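Local coordinates for hypothetical protein TTHA1606 (Thermus thermophilus, PDB 2YYB), which is of unknown function but belongs to the GTP cyclohydrolase I type 2/NIF3 family and probably binds divalent metal cations, at residues L28-K33 against I91-A96. Numbering follows the deposited sequence.
Sequences LQVEGK and INLYAA
A classic beta bulge, with Q29 and V30 opposite L93, joins strand 27-30, outermost in its mixed five-stranded sheet within the chain, to the antiparallel strand 92-95. The carbonyl oxygen of L93 is gripped twice: V30 N comes in nearly straight on a lone pair at 3.2 Å, while Q29 N binds from a position tilted out of the carbonyl plane. L93 N returns a bond to V30 O at 2.8 Å. The bulge leaves CB of Q29 pointing toward strand 92-95, and CD of Q29 lies 3.2 Å from CB of A95; Q29 NE2 donates to L25 O and OE1 accepts from L67 N. V30 and L93 pack CB to CB at 3.7 Å on the face covered by helix 77-88, whereas L28 and Y94 share the face under helix 3-13. The second subunit packs on L28, V30 and E31 and bonds to the backbone of Q29 and E31. Beyond the end of strand 27-30, the N92 side chain, its CG anti to the carbonyl carbon (chi1 -70°), brings its amide to the backbone of G32 and K33. N92 OD1 accepts from G32 N, and N92 ND2 donates to K33 O at 3.0 Å, with that oxygen lying in the amide plane.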
loop_
_atom_site.group_PDB
_atom_site.type_symbol
_atom_site.label_atom_id
_atom_site.label_comp_id
_atom_site.label_asym_id
_atom_site.label_seq_id
_atom_site.Cartn_x
_atom_site.Cartn_y
_atom_site.Cartn_z
ATOM N N LEU A 28 -15.248 -21.459 -12.271
ATOM C CA LEU A 28 -14.690 -22.262 -13.351
ATOM C C LEU A 28 -13.295 -21.757 -13.691
ATOM O O LEU A 28 -13.144 -20.655 -14.203
ATOM C CB LEU A 28 -15.577 -22.185 -14.603
ATOM C CG LEU A 28 -15.138 -23.022 -15.812
ATOM C CD1 LEU A 28 -15.256 -24.512 -15.528
ATOM C CD2 LEU A 28 -16.008 -22.662 -16.988
ATOM N N GLN A 29 -12.274 -22.563 -13.421
ATOM C CA GLN A 29 -10.905 -22.154 -13.703
ATOM C C GLN A 29 -10.436 -22.582 -15.080
ATOM O O GLN A 29 -9.643 -21.891 -15.689
ATOM C CB GLN A 29 -9.944 -22.710 -12.647
ATOM C CG GLN A 29 -10.297 -22.328 -11.226
ATOM C CD GLN A 29 -9.107 -22.454 -10.276
ATOM O OE1 GLN A 29 -8.322 -23.406 -10.366
ATOM N NE2 GLN A 29 -8.979 -21.497 -9.354
ATOM N N VAL A 30 -10.897 -23.735 -15.557
ATOM C CA VAL A 30 -10.521 -24.207 -16.886
ATOM C C VAL A 30 -11.748 -24.777 -17.563
ATOM O O VAL A 30 -12.438 -25.635 -17.015
ATOM C CB VAL A 30 -9.406 -25.288 -16.846
ATOM C CG1 VAL A 30 -9.056 -25.725 -18.266
ATOM C CG2 VAL A 30 -8.162 -24.744 -16.156
ATOM N N GLU A 31 -12.025 -24.282 -18.761
ATOM C CA GLU A 31 -13.185 -24.711 -19.524
ATOM C C GLU A 31 -12.943 -26.048 -20.241
ATOM O O GLU A 31 -11.827 -26.337 -20.663
ATOM C CB GLU A 31 -13.547 -23.602 -20.515
ATOM C CG GLU A 31 -14.732 -23.886 -21.429
ATOM C CD GLU A 31 -14.891 -22.805 -22.494
ATOM O OE1 GLU A 31 -15.261 -21.668 -22.137
ATOM O OE2 GLU A 31 -14.628 -23.083 -23.685
ATOM N N GLY A 32 -14.006 -26.857 -20.340
ATOM C CA GLY A 32 -13.971 -28.163 -20.991
ATOM C C GLY A 32 -15.251 -28.371 -21.796
ATOM O O GLY A 32 -15.827 -27.401 -22.294
ATOM N N LYS A 33 -15.707 -29.617 -21.917
ATOM C CA LYS A 33 -16.923 -29.945 -22.669
ATOM C C LYS A 33 -18.132 -29.131 -22.227
ATOM O O LYS A 33 -18.310 -28.859 -21.032
ATOM C CB LYS A 33 -17.321 -31.407 -22.468
ATOM C CG LYS A 33 -16.358 -32.447 -22.914
ATOM C CD LYS A 33 -16.776 -33.787 -22.327
ATOM C CE LYS A 33 -15.754 -34.844 -22.704
ATOM N NZ LYS A 33 -15.954 -36.157 -22.012
ATOM N N ILE A 91 -12.157 -31.925 -19.892
ATOM C CA ILE A 91 -12.491 -31.773 -18.480
ATOM C C ILE A 91 -12.644 -30.318 -18.032
ATOM O O ILE A 91 -11.777 -29.489 -18.297
ATOM C CB ILE A 91 -11.406 -32.453 -17.614
ATOM C CG1 ILE A 91 -11.331 -33.934 -17.973
ATOM C CG2 ILE A 91 -11.693 -32.221 -16.113
ATOM C CD1 ILE A 91 -10.137 -34.676 -17.406
ATOM N N ASN A 92 -13.757 -30.016 -17.371
ATOM C CA ASN A 92 -13.997 -28.674 -16.854
ATOM C C ASN A 92 -13.401 -28.676 -15.448
ATOM O O ASN A 92 -13.577 -29.649 -14.711
ATOM C CB ASN A 92 -15.494 -28.380 -16.737
ATOM C CG ASN A 92 -16.178 -28.229 -18.073
ATOM O OD1 ASN A 92 -15.983 -27.249 -18.801
ATOM N ND2 ASN A 92 -17.008 -29.200 -18.401
ATOM N N LEU A 93 -12.687 -27.608 -15.084
ATOM C CA LEU A 93 -12.085 -27.495 -13.753
ATOM C C LEU A 93 -12.785 -26.378 -13.022
ATOM O O LEU A 93 -12.718 -25.220 -13.458
ATOM C CB LEU A 93 -10.594 -27.155 -13.819
ATOM C CG LEU A 93 -9.933 -27.234 -12.436
ATOM C CD1 LEU A 93 -10.020 -28.664 -11.914
ATOM C CD2 LEU A 93 -8.491 -26.788 -12.500
ATOM N N TYR A 94 -13.463 -26.737 -11.930
ATOM C CA TYR A 94 -14.196 -25.786 -11.094
ATOM C C TYR A 94 -13.554 -25.791 -9.691
ATOM O O TYR A 94 -13.496 -26.834 -9.010
ATOM C CB TYR A 94 -15.673 -26.187 -10.995
ATOM C CG TYR A 94 -16.529 -25.173 -10.275
ATOM C CD1 TYR A 94 -17.130 -24.135 -10.968
ATOM C CD2 TYR A 94 -16.705 -25.230 -8.897
ATOM C CE1 TYR A 94 -17.899 -23.161 -10.304
ATOM C CE2 TYR A 94 -17.464 -24.276 -8.221
ATOM C CZ TYR A 94 -18.066 -23.241 -8.930
ATOM O OH TYR A 94 -18.865 -22.314 -8.289
ATOM N N ALA A 95 -13.074 -24.636 -9.254
ATOM C CA ALA A 95 -12.425 -24.557 -7.953
ATOM C C ALA A 95 -13.270 -23.778 -6.936
ATOM O O ALA A 95 -13.858 -22.741 -7.263
ATOM C CB ALA A 95 -11.013 -23.917 -8.109
ATOM N N ALA A 96 -13.331 -24.299 -5.712
ATOM C CA ALA A 96 -14.091 -23.671 -4.622
ATOM C C ALA A 96 -13.248 -23.722 -3.345
ATOM O O ALA A 96 -13.134 -24.771 -2.709
ATOM C CB ALA A 96 -15.422 -24.402 -4.409
HETATM O O HOH W 1 -10.416 -28.595 -20.602
#